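Local coordinates for protein sarcoplasmic calcium-binding proteins II, V, VI, and VII (PDB 2SAS) that binds calcium ions through EF-hand loops and seems to be more abundant in fast-contracting muscles, although no functional role has been established from that distribution, at residues V122-Q128 against V141-Y145. Numbering follows the deposited sequence.
Sequences VDLEEFQ and VPAVY. With CA (calcium ion), chain D.
In the third EF-hand, the exiting helix that begins at Leu124 packs against the start of helix 141-149, in the fourth EF-hand, the short axes crossing at 111°. Tyr145 reaches across: with CG anti to its backbone N (chi1 -170°), its ring lies over the first turn of helix 124-128. Tyrosine, flat and polar-tipped, does two jobs: one face of the Tyr145 ring receives a CH-pi contact from Leu124 CB, 4.2 Å from the ring centroid and almost on the normal, while Tyr145 OH donates to Val122 O over 2.8 Å, in the carbonyl plane on a lone pair. The buried Phe127 ring meets two valines: Val141 CG1 comes to its edge, 3.4 Å from Phe127 CD2, and Val144 CG1 lies 3.6 Å from Phe127 CE2. Branched at CB, each valine presents a methyl close to its own helix. On the metal side, Asp123 and Glu126 form a capping box that starts the helix: Glu126 N donates to Asp123 OD1, and Asp123 N to Glu126 OE1. Glutamate suits this place because OE1 serves both cap and metal. Side chains of Asp115, Ser117 and Asp119 and the backbone O of Ile121 complete the calcium site, which Glu126 grips with OE1 at 2.2 Å and OE2 at 2.5 Å.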
# COMPACT_ATOMS: atom_id res chain seq x y z
N VAL A 122 -4.86 -14.44 -15.83
CA VAL A 122 -3.67 -13.72 -15.29
C VAL A 122 -3.01 -14.93 -14.56
O VAL A 122 -3.66 -15.52 -13.67
CB VAL A 122 -3.84 -12.42 -14.52
CG1 VAL A 122 -5.16 -11.73 -14.74
CG2 VAL A 122 -3.41 -12.45 -13.08
N ASP A 123 -1.82 -15.27 -15.05
CA ASP A 123 -1.18 -16.45 -14.42
C ASP A 123 -0.45 -15.92 -13.19
O ASP A 123 -0.57 -14.68 -13.04
CB ASP A 123 -0.33 -17.22 -15.40
CG ASP A 123 0.74 -16.42 -16.05
OD1 ASP A 123 1.43 -15.64 -15.41
OD2 ASP A 123 0.91 -16.56 -17.28
N LEU A 124 0.20 -16.79 -12.48
CA LEU A 124 0.96 -16.49 -11.27
C LEU A 124 2.05 -15.44 -11.47
O LEU A 124 2.24 -14.57 -10.61
CB LEU A 124 1.54 -17.83 -10.77
CG LEU A 124 1.68 -18.22 -9.33
CD1 LEU A 124 2.96 -19.10 -9.17
CD2 LEU A 124 1.85 -17.00 -8.44
N GLU A 125 2.82 -15.50 -12.54
CA GLU A 125 3.88 -14.52 -12.77
C GLU A 125 3.27 -13.14 -13.02
O GLU A 125 3.79 -12.15 -12.51
CB GLU A 125 4.85 -14.91 -13.82
CG GLU A 125 5.41 -13.97 -14.89
CD GLU A 125 4.84 -14.26 -16.26
OE1 GLU A 125 4.94 -15.48 -16.57
OE2 GLU A 125 4.32 -13.41 -16.98
N GLU A 126 2.16 -13.15 -13.75
CA GLU A 126 1.44 -11.88 -14.03
C GLU A 126 0.93 -11.31 -12.72
O GLU A 126 1.13 -10.12 -12.41
CB GLU A 126 0.28 -12.11 -15.01
CG GLU A 126 0.80 -12.67 -16.35
CD GLU A 126 -0.12 -12.88 -17.44
OE1 GLU A 126 -1.25 -13.35 -17.15
OE2 GLU A 126 0.09 -12.61 -18.62
N PHE A 127 0.35 -12.20 -11.90
CA PHE A 127 -0.18 -11.79 -10.60
C PHE A 127 0.96 -11.20 -9.78
O PHE A 127 0.81 -10.12 -9.18
CB PHE A 127 -0.99 -12.92 -9.93
CG PHE A 127 -1.53 -12.45 -8.60
CD1 PHE A 127 -2.63 -11.57 -8.61
CD2 PHE A 127 -0.92 -12.81 -7.40
CE1 PHE A 127 -3.14 -11.03 -7.44
CE2 PHE A 127 -1.42 -12.32 -6.20
CZ PHE A 127 -2.53 -11.41 -6.23
N GLN A 128 2.06 -11.93 -9.68
CA GLN A 128 3.28 -11.50 -8.93
C GLN A 128 3.75 -10.09 -9.35
O GLN A 128 4.28 -9.30 -8.57
CB GLN A 128 4.36 -12.51 -9.22
CG GLN A 128 5.68 -12.65 -8.51
CD GLN A 128 6.07 -14.13 -8.70
OE1 GLN A 128 5.83 -14.97 -7.85
NE2 GLN A 128 6.55 -14.40 -9.92
N VAL A 141 3.11 -15.16 -2.53
CA VAL A 141 2.26 -14.90 -3.73
C VAL A 141 1.50 -16.16 -4.10
O VAL A 141 0.27 -16.07 -4.30
CB VAL A 141 2.98 -14.10 -4.80
CG1 VAL A 141 2.00 -13.59 -5.86
CG2 VAL A 141 3.73 -12.88 -4.27
N PRO A 142 2.14 -17.31 -4.20
CA PRO A 142 1.49 -18.59 -4.50
C PRO A 142 0.31 -18.86 -3.60
O PRO A 142 -0.73 -19.39 -4.09
CB PRO A 142 2.59 -19.65 -4.29
CG PRO A 142 3.86 -18.88 -4.55
CD PRO A 142 3.62 -17.48 -4.00
N ALA A 143 0.35 -18.56 -2.31
CA ALA A 143 -0.82 -18.77 -1.43
C ALA A 143 -1.94 -17.79 -1.74
O ALA A 143 -3.11 -18.11 -1.52
CB ALA A 143 -0.47 -18.66 0.03
N VAL A 144 -1.62 -16.56 -2.15
CA VAL A 144 -2.68 -15.58 -2.47
C VAL A 144 -3.29 -16.06 -3.78
O VAL A 144 -4.49 -16.00 -4.01
CB VAL A 144 -2.14 -14.14 -2.54
CG1 VAL A 144 -3.14 -13.21 -3.19
CG2 VAL A 144 -1.69 -13.64 -1.18
N TYR A 145 -2.43 -16.53 -4.67
CA TYR A 145 -2.96 -17.03 -5.98
C TYR A 145 -3.85 -18.24 -5.80
O TYR A 145 -4.77 -18.47 -6.59
CB TYR A 145 -1.77 -17.37 -6.87
CG TYR A 145 -2.17 -17.65 -8.28
CD1 TYR A 145 -2.41 -16.50 -9.05
CD2 TYR A 145 -2.31 -18.91 -8.86
CE1 TYR A 145 -2.78 -16.61 -10.38
CE2 TYR A 145 -2.67 -19.02 -10.23
CZ TYR A 145 -2.90 -17.88 -10.95
OH TYR A 145 -3.28 -17.87 -12.25
CA CA D . -2.00 -13.75 -19.20